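Local coordinates for ketosynthase (Streptomyces sp. MSC090213JE08, PDB 6KXD), which probably catalyses, as the ketosynthase partner of a chain length factor, the condensation of an acyl-ACP with malonyl-ACP to give a 3-oxoacyl-ACP, at residues S19-G24 with A34-A39; G64-H69 with A86-D91; A172-V177 with A400-G405; T311-I316 with P369-D374. All blocks are in the same frame, centred on the assembly; numbering follows the deposited sequence.

How the contacts relate
Reading from the N terminus, contact 1 closes a short loop around helix 24-34, bringing the chain back to the turn just ahead of that helix. Contact 2 follows in series, folding the loop 64-69 onto helix 77-93; the two meet where T23 packs on W66 and M88. Contact 3 closes by far the longest loop, setting helix 172-185 against the C-terminal strand 398-405. Contact 4 is nested inside that loop and joins helix 306-320 to the loop 369-374, its nearest atoms about 7 Å from contact 3. None of the four cross. Contacts 2 and 4 lie on opposite sides of the chain's centre, about 39 Å apart between centres.

Contact 1: S19-G24 with A34-A39; sequences SSIGTG and AGRSGA
A type I beta turn, S19 to G22, at the end of strand 10-19 receives the chain again after helix 24-34, with S20 and I21 packed against R36 and G38. The two backbones come closest at S20 and G38, where S20 O lies 3.4 Å from G38 CA. Because G38 has no side chain, the hydroxyl of S20 can also rest on it, OG to CA at 3.5 Å. I21 lies alongside: its CG2 branch reaches G38 N at 3.6 Å, while its CB flanks R36 CG at 4.0 Å. R36 leaves the backbone with CG opposite its own N and then kinks at chi3 (42°), which carries the guanidinium to the carbonyl of I21. There NH2 makes a weak hydrogen bond to I21 O, 3.0 Å long and strongly bent (122° at the hydrogen).

The turn is stiffened from inside. S19 OG accepts the N-H of I21 at 3.1 Å, an ST turn, and donates to G22 O at 2.7 Å in that carbonyl's plane, on a lone pair. A second ST turn, S37 OG with A39 N, shapes the returning chain.

Helix 24-34 ends in a Schellman motif with G35 at positive phi, so the chain can turn back here. The same helix packs Y28 and L32 against I21, and E27 makes a long, weak ion pair with R36. Helix 331-334 also reaches the turn: L334 touches I21, and M333 bonds to the backbone of G38. R40, at the start of strand 40-41, holds S20 O.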
loop_
_atom_site.group_PDB
_atom_site.type_symbol
_atom_site.label_atom_id
_atom_site.label_comp_id
_atom_site.label_asym_id
_atom_site.label_seq_id
_atom_site.Cartn_x
_atom_site.Cartn_y
_atom_site.Cartn_z
ATOM N N SER A 19 20.624 -0.724 3.349
ATOM C CA SER A 19 20.276 -1.464 4.561
ATOM C C SER A 19 21.279 -1.138 5.658
ATOM O O SER A 19 22.375 -0.619 5.389
ATOM C CB SER A 19 20.227 -2.954 4.293
ATOM O OG SER A 19 21.488 -3.561 4.522
ATOM N N SER A 20 20.882 -1.527 6.868
ATOM C CA SER A 20 21.638 -1.336 8.076
ATOM C C SER A 20 22.892 -2.221 8.072
ATOM O O SER A 20 23.734 -1.966 8.898
ATOM C CB SER A 20 20.772 -1.580 9.299
ATOM O OG SER A 20 20.357 -2.930 9.330
ATOM N N ILE A 21 22.989 -3.227 7.179
ATOM C CA ILE A 21 24.120 -4.145 7.102
ATOM C C ILE A 21 24.833 -4.052 5.750
ATOM O O ILE A 21 25.619 -4.970 5.393
ATOM C CB ILE A 21 23.722 -5.603 7.407
ATOM C CG1 ILE A 21 22.891 -6.258 6.297
ATOM C CG2 ILE A 21 23.033 -5.661 8.760
ATOM C CD1 ILE A 21 22.663 -7.725 6.485
ATOM N N GLY A 22 24.579 -2.983 4.989
ATOM C CA GLY A 22 25.207 -2.859 3.695
ATOM C C GLY A 22 24.317 -2.226 2.638
ATOM O O GLY A 22 23.098 -2.407 2.623
ATOM N N THR A 23 24.973 -1.498 1.737
ATOM C CA THR A 23 24.372 -0.732 0.639
ATOM C C THR A 23 24.933 -1.286 -0.666
ATOM O O THR A 23 26.142 -1.374 -0.835
ATOM C CB THR A 23 24.664 0.761 0.824
ATOM O OG1 THR A 23 23.960 1.232 1.972
ATOM C CG2 THR A 23 24.271 1.582 -0.385
ATOM N N GLY A 24 24.046 -1.708 -1.564
ATOM C CA GLY A 24 24.388 -2.395 -2.780
ATOM C C GLY A 24 24.418 -3.894 -2.585
ATOM O O GLY A 24 24.579 -4.355 -1.468
ATOM N N ALA A 34 27.925 -12.592 6.687
ATOM C CA ALA A 34 28.724 -12.263 7.848
ATOM C C ALA A 34 27.947 -12.370 9.155
ATOM O O ALA A 34 28.552 -12.373 10.218
ATOM C CB ALA A 34 29.288 -10.871 7.724
ATOM N N GLY A 35 26.617 -12.361 9.110
ATOM C CA GLY A 35 25.902 -12.162 10.354
ATOM C C GLY A 35 26.129 -10.765 10.885
ATOM O O GLY A 35 26.024 -10.508 12.074
ATOM N N ARG A 36 26.310 -9.800 9.981
ATOM C CA ARG A 36 26.450 -8.410 10.420
ATOM C C ARG A 36 25.163 -7.998 11.160
ATOM O O ARG A 36 24.082 -8.367 10.768
ATOM C CB ARG A 36 26.795 -7.516 9.222
ATOM C CG ARG A 36 26.990 -6.049 9.582
ATOM C CD ARG A 36 27.982 -5.336 8.682
ATOM N NE ARG A 36 27.886 -5.653 7.263
ATOM C CZ ARG A 36 28.774 -5.262 6.359
ATOM N NH1 ARG A 36 29.901 -4.699 6.761
ATOM N NH2 ARG A 36 28.531 -5.414 5.067
ATOM N N SER A 37 25.294 -7.261 12.265
ATOM C CA SER A 37 24.139 -6.694 12.914
ATOM C C SER A 37 24.118 -5.215 12.579
ATOM O O SER A 37 25.141 -4.549 12.620
ATOM C CB SER A 37 24.121 -6.917 14.400
ATOM O OG SER A 37 23.310 -5.946 15.030
ATOM N N GLY A 38 22.934 -4.722 12.213
ATOM C CA GLY A 38 22.800 -3.341 11.862
ATOM C C GLY A 38 22.483 -2.460 13.040
ATOM O O GLY A 38 22.075 -1.317 12.842
ATOM N N ALA A 39 22.612 -2.978 14.273
ATOM C CA ALA A 39 22.235 -2.246 15.459
ATOM C C ALA A 39 23.274 -1.146 15.694
ATOM O O ALA A 39 24.473 -1.395 15.660
ATOM C CB ALA A 39 22.130 -3.190 16.655
#

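Contact 2: G64-H69 with A86-D91; sequences GRWIHH and ARMAVD
W66 and R87 bring the irregular loop 64-69 up to helix 77-93, their CA atoms 6.0 Å apart, the nearest such pair between the two segments. R87 bends at chi2 (73°) and again at chi3, folding its chain around the W66 carbonyl. Its NE gives a hydrogen bond to W66 O, 3.0 Å long and fairly straight (154° at the hydrogen), with the oxygen close to the guanidinium plane. CG of R87 also leans on that oxygen, at 3.3 Å.

One helical position on, M88 lies over a face of the W66 indole. Its CE sits above the middle of the six-membered ring, 3.5 Å from the centroid, in a CH-pi contact; SD follows at 4.1 Å as a Met-aromatic contact. CG of M88 presses on the rim, 3.3 Å from CZ3 of W66. R65 CB lies on the opposite ring face. H68 stands almost upright on the guanidinium, the planes 81° apart and CD2 3.8 Å from R87 NE.

R87 is bonded through all three of its nitrogens: NE to W66, NH1 to E97 and NH2 to E155 by salt bridges. E155 also accepts the backbone N-H groups of H68 and H69, so one glutamate steadies both loop and arginine. The arginine charge beside H68 and H69 would probably disfavour their protonation, although the acids nearby offset this in part.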
loop_
_atom_site.group_PDB
_atom_site.type_symbol
_atom_site.label_atom_id
_atom_site.label_comp_id
_atom_site.label_asym_id
_atom_site.label_seq_id
_atom_site.Cartn_x
_atom_site.Cartn_y
_atom_site.Cartn_z
ATOM N N GLY A 64 23.466 11.517 -2.974
ATOM C CA GLY A 64 24.133 11.958 -4.176
ATOM C C GLY A 64 24.732 10.818 -4.982
ATOM O O GLY A 64 24.950 10.947 -6.186
ATOM N N ARG A 65 25.054 9.698 -4.342
ATOM C CA ARG A 65 25.566 8.562 -5.102
ATOM C C ARG A 65 24.504 8.069 -6.096
ATOM O O ARG A 65 24.847 7.542 -7.143
ATOM C CB ARG A 65 26.042 7.437 -4.176
ATOM C CG ARG A 65 27.452 7.628 -3.632
ATOM C CD ARG A 65 28.029 6.433 -2.876
ATOM N NE ARG A 65 28.072 5.145 -3.582
ATOM C CZ ARG A 65 28.704 4.885 -4.738
ATOM N NH1 ARG A 65 28.840 5.810 -5.673
ATOM N NH2 ARG A 65 29.184 3.671 -4.965
ATOM N N TRP A 66 23.217 8.273 -5.783
ATOM C CA TRP A 66 22.130 7.533 -6.422
ATOM C C TRP A 66 21.119 8.454 -7.102
ATOM O O TRP A 66 20.524 8.083 -8.143
ATOM C CB TRP A 66 21.426 6.695 -5.355
ATOM C CG TRP A 66 22.381 6.114 -4.354
ATOM C CD1 TRP A 66 22.579 6.499 -3.057
ATOM C CD2 TRP A 66 23.283 5.035 -4.596
ATOM N NE1 TRP A 66 23.523 5.710 -2.458
ATOM C CE2 TRP A 66 23.995 4.823 -3.390
ATOM C CE3 TRP A 66 23.561 4.239 -5.712
ATOM C CZ2 TRP A 66 24.954 3.821 -3.274
ATOM C CZ3 TRP A 66 24.530 3.269 -5.601
ATOM C CH2 TRP A 66 25.214 3.068 -4.400
ATOM N N ILE A 67 20.880 9.602 -6.464
ATOM C CA ILE A 67 19.787 10.480 -6.806
ATOM C C ILE A 67 20.347 11.675 -7.570
ATOM O O ILE A 67 21.225 12.386 -7.073
ATOM C CB ILE A 67 19.008 10.922 -5.566
ATOM C CG1 ILE A 67 18.504 9.692 -4.809
ATOM C CG2 ILE A 67 17.857 11.828 -5.951
ATOM C CD1 ILE A 67 17.864 10.019 -3.503
ATOM N N HIS A 68 19.808 11.852 -8.777
ATOM C CA HIS A 68 20.363 12.814 -9.737
ATOM C C HIS A 68 19.357 13.892 -10.108
ATOM O O HIS A 68 19.766 15.065 -10.380
ATOM C CB HIS A 68 20.838 12.060 -10.982
ATOM C CG HIS A 68 22.020 11.201 -10.735
ATOM N ND1 HIS A 68 23.308 11.713 -10.721
ATOM C CD2 HIS A 68 22.124 9.874 -10.532
ATOM C CE1 HIS A 68 24.149 10.739 -10.468
ATOM N NE2 HIS A 68 23.448 9.607 -10.347
ATOM N N HIS A 69 18.069 13.511 -10.202
ATOM C CA HIS A 69 17.069 14.298 -10.870
ATOM C C HIS A 69 16.086 14.903 -9.893
ATOM O O HIS A 69 15.670 15.967 -10.089
ATOM C CB HIS A 69 16.294 13.476 -11.899
ATOM C CG HIS A 69 17.165 13.028 -12.998
ATOM N ND1 HIS A 69 17.196 11.723 -13.454
ATOM C CD2 HIS A 69 18.061 13.727 -13.724
ATOM C CE1 HIS A 69 18.061 11.648 -14.440
ATOM N NE2 HIS A 69 18.624 12.853 -14.604
ATOM N N ALA A 86 16.197 1.869 -6.032
ATOM C CA ALA A 86 15.674 1.694 -7.355
ATOM C C ALA A 86 16.792 1.925 -8.384
ATOM O O ALA A 86 16.931 1.117 -9.296
ATOM C CB ALA A 86 14.535 2.636 -7.601
ATOM N N ARG A 87 17.523 3.029 -8.220
ATOM C CA ARG A 87 18.703 3.350 -9.080
ATOM C C ARG A 87 19.609 2.120 -9.090
ATOM O O ARG A 87 19.866 1.551 -10.115
ATOM C CB ARG A 87 19.360 4.646 -8.600
ATOM C CG ARG A 87 20.713 4.953 -9.232
ATOM C CD ARG A 87 20.572 5.406 -10.661
ATOM N NE ARG A 87 19.945 6.722 -10.768
ATOM C CZ ARG A 87 19.482 7.201 -11.914
ATOM N NH1 ARG A 87 19.649 6.500 -13.023
ATOM N NH2 ARG A 87 18.811 8.335 -11.948
ATOM N N MET A 88 20.041 1.690 -7.904
ATOM C CA MET A 88 20.919 0.554 -7.780
ATOM C C MET A 88 20.351 -0.666 -8.491
ATOM O O MET A 88 21.066 -1.408 -9.112
ATOM C CB MET A 88 21.132 0.174 -6.317
ATOM C CG MET A 88 21.971 1.142 -5.596
ATOM S SD MET A 88 22.214 0.521 -3.914
ATOM C CE MET A 88 21.792 2.032 -3.073
ATOM N N ALA A 89 19.041 -0.893 -8.340
ATOM C CA ALA A 89 18.456 -2.077 -8.854
ATOM C C ALA A 89 18.490 -2.040 -10.385
ATOM O O ALA A 89 18.739 -3.070 -10.993
ATOM C CB ALA A 89 17.043 -2.218 -8.362
ATOM N N VAL A 90 18.169 -0.889 -10.977
ATOM C CA VAL A 90 18.145 -0.827 -12.421
ATOM C C VAL A 90 19.593 -0.871 -12.939
ATOM O O VAL A 90 19.860 -1.598 -13.904
ATOM C CB VAL A 90 17.325 0.341 -12.984
ATOM C CG1 VAL A 90 15.853 0.194 -12.627
ATOM C CG2 VAL A 90 17.850 1.706 -12.596
ATOM N N ASP A 91 20.511 -0.228 -12.222
ATOM C CA ASP A 91 21.972 -0.397 -12.479
ATOM C C ASP A 91 22.289 -1.898 -12.500
ATOM O O ASP A 91 22.813 -2.435 -13.491
ATOM C CB ASP A 91 22.801 0.404 -11.465
ATOM C CG ASP A 91 22.728 1.907 -11.685
ATOM O OD1 ASP A 91 22.229 2.309 -12.739
ATOM O OD2 ASP A 91 23.158 2.663 -10.792
#

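Contact 3: A172-V177 with A400-G405; sequences AGNYSV and AVLILG
N174 and A400 make the polar link: the amide of N174 reaches across so that ND2 donates to A400 O, 3.0 Å away and 157° at the hydrogen. The bond lies near the plane of the amide but approaches well above the plane of the carbonyl. OD1 of N174 turns the other way, over L402, 3.5 Å from CB. Apolar contacts flank it. Y175 CD1 packs on A400 CB at 3.5 Å, and CG1 of V177 meets CD1 of L402 at 3.7 Å. L402 can reach both N174 and V177 because its CG stands anti to the backbone N (chi1 172°).

N390, on the neighbouring strand, donates to N174 OD1; with the bond from ND2, this fixes the amide's rotation. S392 OG is a second partner of A400 O. Y175 OH bonds to N171 O of the other chain, carrying the contact to the dimer interface.

The axes of the short segments differ in direction by 55°. Helix 172-185 belongs to a buried helical layer, with strand 398-405 on one side and strands 105-110 and 191-198 on the other, where S176 bonds weakly to T108 and G195. Helix 274-288 lies outside strand 398-405, as in the five-layered thiolase fold.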
loop_
_atom_site.group_PDB
_atom_site.type_symbol
_atom_site.label_atom_id
_atom_site.label_comp_id
_atom_site.label_asym_id
_atom_site.label_seq_id
_atom_site.Cartn_x
_atom_site.Cartn_y
_atom_site.Cartn_z
ATOM N N ALA A 172 4.693 -5.554 3.148
ATOM C CA ALA A 172 4.437 -4.728 1.981
ATOM C C ALA A 172 5.423 -5.082 0.863
ATOM O O ALA A 172 5.045 -5.147 -0.282
ATOM C CB ALA A 172 4.463 -3.280 2.386
ATOM N N GLY A 173 6.685 -5.380 1.192
ATOM C CA GLY A 173 7.664 -5.787 0.171
ATOM C C GLY A 173 7.228 -7.011 -0.629
ATOM O O GLY A 173 7.280 -7.029 -1.795
ATOM N N ASN A 174 6.749 -8.040 0.059
ATOM C CA ASN A 174 6.272 -9.246 -0.549
ATOM C C ASN A 174 4.998 -8.975 -1.358
ATOM O O ASN A 174 4.828 -9.518 -2.446
ATOM C CB ASN A 174 5.973 -10.318 0.498
ATOM C CG ASN A 174 7.153 -11.224 0.778
ATOM O OD1 ASN A 174 8.202 -11.078 0.141
ATOM N ND2 ASN A 174 7.005 -12.087 1.780
ATOM N N TYR A 175 4.104 -8.152 -0.805
ATOM C CA TYR A 175 2.912 -7.760 -1.588
ATOM C C TYR A 175 3.333 -7.129 -2.905
ATOM O O TYR A 175 2.724 -7.374 -3.966
ATOM C CB TYR A 175 2.062 -6.728 -0.884
ATOM C CG TYR A 175 1.064 -7.278 0.090
ATOM C CD1 TYR A 175 1.464 -7.840 1.291
ATOM C CD2 TYR A 175 -0.285 -7.183 -0.177
ATOM C CE1 TYR A 175 0.527 -8.303 2.193
ATOM C CE2 TYR A 175 -1.227 -7.621 0.722
ATOM C CZ TYR A 175 -0.819 -8.182 1.916
ATOM O OH TYR A 175 -1.791 -8.617 2.776
ATOM N N SER A 176 4.351 -6.276 -2.807
ATOM C CA SER A 176 4.786 -5.476 -3.954
ATOM C C SER A 176 5.415 -6.378 -5.023
ATOM O O SER A 176 5.138 -6.213 -6.200
ATOM C CB SER A 176 5.725 -4.367 -3.487
ATOM O OG SER A 176 5.048 -3.403 -2.693
ATOM N N VAL A 177 6.288 -7.312 -4.606
ATOM C CA VAL A 177 6.914 -8.251 -5.501
ATOM C C VAL A 177 5.825 -9.106 -6.156
ATOM O O VAL A 177 5.840 -9.327 -7.364
ATOM C CB VAL A 177 7.960 -9.124 -4.768
ATOM C CG1 VAL A 177 8.444 -10.253 -5.644
ATOM C CG2 VAL A 177 9.153 -8.320 -4.269
ATOM N N ALA A 400 1.769 -12.257 3.544
ATOM C CA ALA A 400 2.246 -12.460 2.218
ATOM C C ALA A 400 3.499 -13.346 2.275
ATOM O O ALA A 400 4.440 -13.048 2.978
ATOM C CB ALA A 400 2.582 -11.151 1.555
ATOM N N VAL A 401 3.482 -14.379 1.453
ATOM C CA VAL A 401 4.552 -15.357 1.363
ATOM C C VAL A 401 4.979 -15.437 -0.093
ATOM O O VAL A 401 4.134 -15.555 -0.993
ATOM C CB VAL A 401 4.067 -16.714 1.899
ATOM C CG1 VAL A 401 5.174 -17.743 1.774
ATOM C CG2 VAL A 401 3.563 -16.575 3.321
ATOM N N LEU A 402 6.286 -15.292 -0.324
ATOM C CA LEU A 402 6.869 -15.266 -1.623
ATOM C C LEU A 402 7.799 -16.470 -1.783
ATOM O O LEU A 402 8.532 -16.781 -0.848
ATOM C CB LEU A 402 7.650 -13.962 -1.738
ATOM C CG LEU A 402 8.528 -13.778 -2.970
ATOM C CD1 LEU A 402 7.673 -13.520 -4.193
ATOM C CD2 LEU A 402 9.523 -12.645 -2.744
ATOM N N ILE A 403 7.715 -17.095 -2.955
ATOM C CA ILE A 403 8.533 -18.249 -3.320
ATOM C C ILE A 403 9.364 -17.857 -4.531
ATOM O O ILE A 403 8.812 -17.526 -5.602
ATOM C CB ILE A 403 7.708 -19.511 -3.621
ATOM C CG1 ILE A 403 6.634 -19.841 -2.578
ATOM C CG2 ILE A 403 8.647 -20.686 -3.846
ATOM C CD1 ILE A 403 7.122 -20.137 -1.190
ATOM N N LEU A 404 10.690 -17.915 -4.329
ATOM C CA LEU A 404 11.697 -17.738 -5.337
ATOM C C LEU A 404 12.384 -19.082 -5.618
ATOM O O LEU A 404 12.401 -19.961 -4.760
ATOM C CB LEU A 404 12.706 -16.715 -4.815
ATOM C CG LEU A 404 12.146 -15.326 -4.499
ATOM C CD1 LEU A 404 13.233 -14.418 -3.975
ATOM C CD2 LEU A 404 11.505 -14.716 -5.727
ATOM N N GLY A 405 12.939 -19.199 -6.826
ATOM C CA GLY A 405 13.603 -20.386 -7.330
ATOM C C GLY A 405 14.826 -20.040 -8.155
ATOM O O GLY A 405 14.972 -18.899 -8.620
#

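Contact 4: T311-I316 with P369-D374; sequences TESAAI and PDCPLD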
loop_
_atom_site.group_PDB
_atom_site.type_symbol
_atom_site.label_atom_id
_atom_site.label_comp_id
_atom_site.label_asym_id
_atom_site.label_seq_id
_atom_site.Cartn_x
_atom_site.Cartn_y
_atom_site.Cartn_z
ATOM N N THR A 311 4.024 -18.262 17.093
ATOM C CA THR A 311 2.915 -18.433 16.089
ATOM C C THR A 311 3.442 -18.828 14.704
ATOM O O THR A 311 2.952 -19.734 14.008
ATOM C CB THR A 311 2.066 -17.163 16.035
ATOM O OG1 THR A 311 1.687 -16.875 17.366
ATOM C CG2 THR A 311 0.836 -17.340 15.180
ATOM N N GLU A 312 4.457 -18.112 14.226
ATOM C CA GLU A 312 4.942 -18.393 12.926
ATOM C C GLU A 312 5.525 -19.819 12.834
ATOM O O GLU A 312 5.351 -20.515 11.866
ATOM C CB GLU A 312 6.010 -17.378 12.582
ATOM C CG GLU A 312 6.438 -17.543 11.172
ATOM C CD GLU A 312 7.359 -16.472 10.629
ATOM O OE1 GLU A 312 7.514 -16.453 9.402
ATOM O OE2 GLU A 312 7.910 -15.695 11.425
ATOM N N SER A 313 6.258 -20.220 13.878
ATOM C CA SER A 313 6.795 -21.545 13.963
ATOM C C SER A 313 5.658 -22.579 13.855
ATOM O O SER A 313 5.764 -23.543 13.129
ATOM C CB SER A 313 7.541 -21.715 15.260
ATOM O OG SER A 313 8.013 -23.029 15.329
ATOM N N ALA A 314 4.599 -22.339 14.621
ATOM C CA ALA A 314 3.461 -23.243 14.664
ATOM C C ALA A 314 2.865 -23.368 13.259
ATOM O O ALA A 314 2.466 -24.432 12.864
ATOM C CB ALA A 314 2.443 -22.757 15.666
ATOM N N ALA A 315 2.814 -22.250 12.503
ATOM C CA ALA A 315 2.196 -22.263 11.205
ATOM C C ALA A 315 3.053 -23.059 10.235
ATOM O O ALA A 315 2.544 -23.783 9.351
ATOM C CB ALA A 315 1.994 -20.836 10.728
ATOM N N ILE A 316 4.368 -22.843 10.350
ATOM C CA ILE A 316 5.339 -23.521 9.526
ATOM C C ILE A 316 5.209 -25.043 9.765
ATOM O O ILE A 316 5.136 -25.820 8.818
ATOM C CB ILE A 316 6.765 -22.984 9.783
ATOM C CG1 ILE A 316 6.928 -21.586 9.174
ATOM C CG2 ILE A 316 7.814 -23.940 9.220
ATOM C CD1 ILE A 316 8.140 -20.819 9.662
ATOM N N PRO A 369 12.011 -24.011 22.918
ATOM C CA PRO A 369 11.569 -25.395 22.712
ATOM C C PRO A 369 10.239 -25.469 21.926
ATOM O O PRO A 369 9.975 -26.455 21.237
ATOM C CB PRO A 369 11.453 -25.982 24.132
ATOM C CG PRO A 369 11.404 -24.789 25.078
ATOM C CD PRO A 369 12.040 -23.621 24.337
ATOM N N ASP A 370 9.425 -24.406 22.013
ATOM C CA ASP A 370 8.174 -24.274 21.227
ATOM C C ASP A 370 8.446 -23.785 19.794
ATOM O O ASP A 370 7.532 -23.805 18.973
ATOM C CB ASP A 370 7.165 -23.338 21.901
ATOM C CG ASP A 370 6.554 -23.922 23.150
ATOM O OD1 ASP A 370 6.445 -25.162 23.230
ATOM O OD2 ASP A 370 6.229 -23.140 24.047
ATOM N N CYS A 371 9.681 -23.394 19.467
ATOM C CA CYS A 371 10.049 -23.225 18.066
ATOM C C CYS A 371 11.009 -24.324 17.598
ATOM O O CYS A 371 12.182 -24.059 17.356
ATOM C CB CYS A 371 10.595 -21.822 17.825
ATOM S SG CYS A 371 9.561 -20.562 18.614
ATOM N N PRO A 372 10.534 -25.574 17.368
ATOM C CA PRO A 372 11.421 -26.701 17.078
ATOM C C PRO A 372 12.003 -26.607 15.666
ATOM O O PRO A 372 11.734 -27.424 14.831
ATOM C CB PRO A 372 10.484 -27.920 17.191
ATOM C CG PRO A 372 9.136 -27.365 16.753
ATOM C CD PRO A 372 9.112 -25.977 17.357
ATOM N N LEU A 373 12.748 -25.538 15.401
ATOM C CA LEU A 373 13.259 -25.296 14.068
ATOM C C LEU A 373 14.778 -25.256 14.091
ATOM O O LEU A 373 15.362 -24.794 15.062
ATOM C CB LEU A 373 12.789 -23.920 13.598
ATOM C CG LEU A 373 11.278 -23.743 13.541
ATOM C CD1 LEU A 373 10.976 -22.269 13.386
ATOM C CD2 LEU A 373 10.726 -24.596 12.402
ATOM N N ASP A 374 15.368 -25.638 12.961
ATOM C CA ASP A 374 16.754 -25.310 12.724
ATOM C C ASP A 374 16.792 -23.889 12.159
ATOM O O ASP A 374 16.461 -23.689 10.968
ATOM C CB ASP A 374 17.414 -26.318 11.789
ATOM C CG ASP A 374 18.855 -25.943 11.453
ATOM O OD1 ASP A 374 19.374 -24.966 12.060
ATOM O OD2 ASP A 374 19.441 -26.619 10.592
#
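S313 and L373 make most of this contact, with I316 and C371 adding less; it is van der Waals packing between helix 306-320 and the loop before strand 381-382. S313 points at the loop with OG opposite its backbone N (chi1 178°), and the oxygen pushes in among carbons: C371 CA at 3.4 Å, L373 CD1 at 3.6 Å and P372 CD at 3.7 Å. S313 CB lies 4.0 Å from C371 CB.

The purely apolar part is thinner. I316, one helical turn on, faces the other branch of L373, CG2 to CD2 at 4.4 Å. P324 and T327 also touch both of these side chains.

The polar interactions lie within or beyond the two segments. P372 centres an inverse gamma turn, which kinks the loop beside S313. On the helix, E312 turns elsewhere, accepting from the backbone of H301 and G302 and from N308 and N391.

The S313 hydroxyl is buried here with no polar partner in the model; D370 O, 3.8 Å from S313 OG, is too distant to bond. That burial probably carries a desolvation cost, and little beyond van der Waals contact joins the two segments.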